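Local coordinates for protein putative LacI-family transcriptional regulator (Bacteroides fragilis, PDB 3GBV) that probably regulates transcription as a LacI-family DNA-binding protein, its periplasmic-binding-protein-like domain presumably sensing a small effector molecule, at residues L131-R142 / V201-S209. Residues are numbered along the deposited sequence; the frame is centred on the assembly and turned at random.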
loop_
_atom_site.group_PDB
_atom_site.type_symbol
_atom_site.label_atom_id
_atom_site.label_comp_id
_atom_site.label_asym_id
_atom_site.label_seq_id
_atom_site.Cartn_x
_atom_site.Cartn_y
_atom_site.Cartn_z
ATOM N N LEU A 131 9.253 -4.223 16.047
ATOM C CA LEU A 131 10.695 -4.175 15.848
ATOM C C LEU A 131 11.454 -4.117 17.179
ATOM O O LEU A 131 12.467 -4.794 17.359
ATOM C CB LEU A 131 11.024 -2.921 15.039
ATOM C CG LEU A 131 11.901 -2.929 13.797
ATOM C CD1 LEU A 131 11.344 -3.862 12.752
ATOM C CD2 LEU A 131 11.964 -1.517 13.258
ATOM N N ALA A 132 10.952 -3.300 18.107
ATOM C CA ALA A 132 11.593 -3.104 19.406
ATOM C C ALA A 132 10.917 -3.821 20.561
ATOM O O ALA A 132 10.960 -3.347 21.699
ATOM C CB ALA A 132 11.668 -1.624 19.711
ATOM N N VAL A 133 10.319 -4.968 20.271
ATOM C CA VAL A 133 9.615 -5.758 21.272
ATOM C C VAL A 133 10.127 -5.569 22.699
ATOM O O VAL A 133 9.450 -4.961 23.535
ATOM C CB VAL A 133 9.686 -7.255 20.941
ATOM C CG1 VAL A 133 8.399 -7.941 21.391
ATOM C CG2 VAL A 133 9.926 -7.450 19.447
ATOM N N ASN A 134 11.320 -6.085 22.972
ATOM C CA ASN A 134 11.900 -5.986 24.307
ATOM C C ASN A 134 12.986 -4.919 24.407
ATOM O O ASN A 134 14.145 -5.221 24.690
ATOM C CB ASN A 134 12.461 -7.347 24.728
ATOM C CG ASN A 134 11.407 -8.442 24.710
ATOM O OD1 ASN A 134 10.399 -8.370 25.423
ATOM N ND2 ASN A 134 11.632 -9.463 23.888
ATOM N N ASP A 135 12.592 -3.669 24.182
ATOM C CA ASP A 135 13.501 -2.527 24.236
ATOM C C ASP A 135 13.084 -1.580 25.357
ATOM O O ASP A 135 11.919 -1.203 25.464
ATOM C CB ASP A 135 13.470 -1.781 22.900
ATOM C CG ASP A 135 14.728 -1.987 22.085
ATOM O OD1 ASP A 135 15.729 -1.288 22.353
ATOM O OD2 ASP A 135 14.718 -2.851 21.186
ATOM N N ARG A 136 14.039 -1.188 26.187
ATOM C CA ARG A 136 13.736 -0.301 27.296
ATOM C C ARG A 136 13.495 1.135 26.828
ATOM O O ARG A 136 12.764 1.896 27.471
ATOM C CB ARG A 136 14.874 -0.350 28.321
ATOM C CG ARG A 136 15.073 -1.723 28.977
ATOM C CD ARG A 136 14.037 -2.015 30.069
ATOM N NE ARG A 136 12.672 -2.196 29.563
ATOM C CZ ARG A 136 12.175 -3.337 29.079
ATOM N NH1 ARG A 136 12.924 -4.431 29.018
ATOM N NH2 ARG A 136 10.918 -3.384 28.656
ATOM N N GLU A 137 14.102 1.504 25.707
ATOM C CA GLU A 137 13.936 2.852 25.183
ATOM C C GLU A 137 13.916 2.882 23.670
ATOM O O GLU A 137 14.406 1.971 23.009
ATOM C CB GLU A 137 15.081 3.761 25.641
ATOM C CG GLU A 137 15.260 3.899 27.130
ATOM C CD GLU A 137 16.489 4.720 27.476
ATOM O OE1 GLU A 137 17.612 4.275 27.155
ATOM O OE2 GLU A 137 16.338 5.812 28.062
ATOM N N ILE A 138 13.351 3.953 23.133
ATOM C CA ILE A 138 13.301 4.176 21.695
ATOM C C ILE A 138 13.464 5.676 21.556
ATOM O O ILE A 138 13.347 6.413 22.544
ATOM C CB ILE A 138 11.957 3.700 21.072
ATOM C CG1 ILE A 138 10.763 4.395 21.738
ATOM C CG2 ILE A 138 11.827 2.195 21.226
ATOM C CD1 ILE A 138 10.411 5.751 21.143
ATOM N N VAL A 139 13.755 6.150 20.356
ATOM C CA VAL A 139 13.936 7.579 20.190
ATOM C C VAL A 139 13.239 8.144 18.971
ATOM O O VAL A 139 13.172 7.507 17.922
ATOM C CB VAL A 139 15.435 7.941 20.117
ATOM C CG1 VAL A 139 16.094 7.197 18.965
ATOM C CG2 VAL A 139 15.603 9.450 19.960
ATOM N N ILE A 140 12.706 9.346 19.138
ATOM C CA ILE A 140 12.047 10.064 18.063
ATOM C C ILE A 140 13.079 11.051 17.533
ATOM O O ILE A 140 13.683 11.790 18.311
ATOM C CB ILE A 140 10.849 10.888 18.570
ATOM C CG1 ILE A 140 9.765 9.965 19.125
ATOM C CG2 ILE A 140 10.322 11.764 17.438
ATOM C CD1 ILE A 140 8.662 10.693 19.837
ATOM N N PHE A 141 13.280 11.061 16.219
ATOM C CA PHE A 141 14.222 11.977 15.592
ATOM C C PHE A 141 13.453 13.124 14.942
ATOM O O PHE A 141 12.491 12.897 14.192
ATOM C CB PHE A 141 15.034 11.257 14.513
ATOM C CG PHE A 141 15.998 10.242 15.048
ATOM C CD1 PHE A 141 17.202 10.643 15.632
ATOM C CD2 PHE A 141 15.706 8.883 14.974
ATOM C CE1 PHE A 141 18.104 9.701 16.136
ATOM C CE2 PHE A 141 16.598 7.933 15.474
ATOM C CZ PHE A 141 17.799 8.342 16.055
ATOM N N ARG A 142 13.877 14.351 15.227
ATOM C CA ARG A 142 13.244 15.525 14.648
ATOM C C ARG A 142 14.295 16.431 14.062
ATOM O O ARG A 142 15.491 16.275 14.317
ATOM C CB ARG A 142 12.489 16.354 15.690
ATOM C CG ARG A 142 11.416 15.650 16.469
ATOM C CD ARG A 142 10.551 16.692 17.166
ATOM N NE ARG A 142 9.752 16.119 18.238
ATOM C CZ ARG A 142 10.158 16.036 19.499
ATOM N NH1 ARG A 142 11.352 16.501 19.845
ATOM N NH2 ARG A 142 9.379 15.474 20.414
ATOM N N VAL A 201 20.289 2.467 23.074
ATOM C CA VAL A 201 19.122 2.640 22.207
ATOM C C VAL A 201 19.343 1.926 20.864
ATOM O O VAL A 201 20.357 2.139 20.196
ATOM C CB VAL A 201 18.824 4.150 21.975
ATOM C CG1 VAL A 201 19.995 4.816 21.290
ATOM C CG2 VAL A 201 17.558 4.322 21.144
ATOM N N LYS A 202 18.394 1.076 20.473
ATOM C CA LYS A 202 18.519 0.317 19.227
ATOM C C LYS A 202 17.453 0.592 18.160
ATOM O O LYS A 202 17.626 0.221 16.994
ATOM C CB LYS A 202 18.543 -1.181 19.545
ATOM C CG LYS A 202 19.638 -1.564 20.534
ATOM C CD LYS A 202 19.469 -2.972 21.082
ATOM C CE LYS A 202 20.079 -4.013 20.170
ATOM N NZ LYS A 202 19.509 -3.963 18.794
ATOM N N HIS A 203 16.354 1.232 18.546
ATOM C CA HIS A 203 15.299 1.532 17.585
ATOM C C HIS A 203 14.836 2.984 17.631
ATOM O O HIS A 203 14.758 3.584 18.705
ATOM C CB HIS A 203 14.124 0.583 17.799
ATOM C CG HIS A 203 14.455 -0.843 17.495
ATOM N ND1 HIS A 203 14.616 -1.797 18.478
ATOM C CD2 HIS A 203 14.705 -1.466 16.320
ATOM C CE1 HIS A 203 14.951 -2.947 17.918
ATOM N NE2 HIS A 203 15.014 -2.773 16.610
ATOM N N GLY A 204 14.534 3.543 16.460
ATOM C CA GLY A 204 14.098 4.928 16.394
ATOM C C GLY A 204 13.083 5.207 15.304
ATOM O O GLY A 204 12.774 4.334 14.498
ATOM N N ILE A 205 12.581 6.438 15.273
ATOM C CA ILE A 205 11.577 6.835 14.299
ATOM C C ILE A 205 11.579 8.346 14.104
ATOM O O ILE A 205 11.929 9.092 15.017
ATOM C CB ILE A 205 10.158 6.393 14.772
ATOM C CG1 ILE A 205 9.092 6.805 13.757
ATOM C CG2 ILE A 205 9.835 7.028 16.133
ATOM C CD1 ILE A 205 7.722 6.231 14.070
ATOM N N THR A 206 11.212 8.786 12.901
ATOM C CA THR A 206 11.102 10.202 12.584
ATOM C C THR A 206 9.760 10.412 11.871
ATOM O O THR A 206 9.267 9.510 11.188
ATOM C CB THR A 206 12.241 10.691 11.659
ATOM O OG1 THR A 206 12.173 12.120 11.558
ATOM C CG2 THR A 206 12.109 10.104 10.263
ATOM N N PHE A 207 9.169 11.591 12.021
ATOM C CA PHE A 207 7.882 11.864 11.386
ATOM C C PHE A 207 7.982 12.829 10.226
ATOM O O PHE A 207 6.979 13.149 9.596
ATOM C CB PHE A 207 6.878 12.377 12.423
ATOM C CG PHE A 207 6.604 11.392 13.506
ATOM C CD1 PHE A 207 5.926 10.211 13.229
ATOM C CD2 PHE A 207 7.087 11.607 14.792
ATOM C CE1 PHE A 207 5.738 9.251 14.223
ATOM C CE2 PHE A 207 6.907 10.658 15.789
ATOM C CZ PHE A 207 6.231 9.475 15.509
ATOM N N ASN A 208 9.188 13.313 9.953
ATOM C CA ASN A 208 9.362 14.198 8.815
ATOM C C ASN A 208 9.763 13.235 7.710
ATOM O O ASN A 208 9.823 12.033 7.953
ATOM C CB ASN A 208 10.429 15.274 9.084
ATOM C CG ASN A 208 11.767 14.701 9.519
ATOM O OD1 ASN A 208 12.421 13.964 8.776
ATOM N ND2 ASN A 208 12.191 15.059 10.728
ATOM N N SER A 209 10.035 13.725 6.507
ATOM C CA SER A 209 10.372 12.811 5.419
ATOM C C SER A 209 11.854 12.691 5.083
ATOM O O SER A 209 12.205 12.154 4.032
ATOM C CB SER A 209 9.600 13.212 4.163
ATOM O OG SER A 209 9.839 14.566 3.827
HETATM O O HOH W 1 9.911 13.652 13.765
#
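The 137-142 part of strand 137-144 pairs in parallel with strand 203-206 in the mixed sheet of one lobe of the periplasmic-binding-protein-like fold, and His-203 ties the start of the pair to the turn before Glu-137. The pairing rests on alternating backbone bonds: Val-139 N donates to His-203 O (3.2 Å), Ile-205 N to Val-139 O (2.9 Å) and Phe-141 N to Ile-205 O (2.7 Å). Beyond them the pattern changes: Phe-141 O accepts the hydroxyl of Thr-206, OG1 lying 2.8 Å away and 43° above the carbonyl plane. The Thr-206 torsion, OG1 anti to the backbone N (-172°), turns the hydroxyl to that carbonyl. A water donates to the same oxygen and accepts from Phe-207 N, linking Phe-141 to Phe-207 just past the last regular backbone bond.

At the other end, His-203 ND1 donates to Asp-135 OD2 (2.9 Å). The oxygen lies in the imidazole plane, yet the bond is bent (134° at the hydrogen) and meets the carboxylate from above its plane. The Leu-131 carbonyl carbon and Ala-132 N lie over one ring face, offset toward its rim, so the turn holds this ring by face and edge.

Ile-140 CG1 lies 4.2 Å from Ile-205 CG2, the two side chains running side by side on one sheet face, and Ile-140 CG2 comes obliquely onto the Phe-207 ring, 4.0 Å from CE2. Val-139 and Phe-141 point to the other face, where Phe-194 and Leu-191 of helix 187-197 cover them. Strand 173-180 bonds to the other edge of strand 137-144 through Asn-173, Leu-175 and Leu-177, while strand 227-231 follows 203-206 in the sheet.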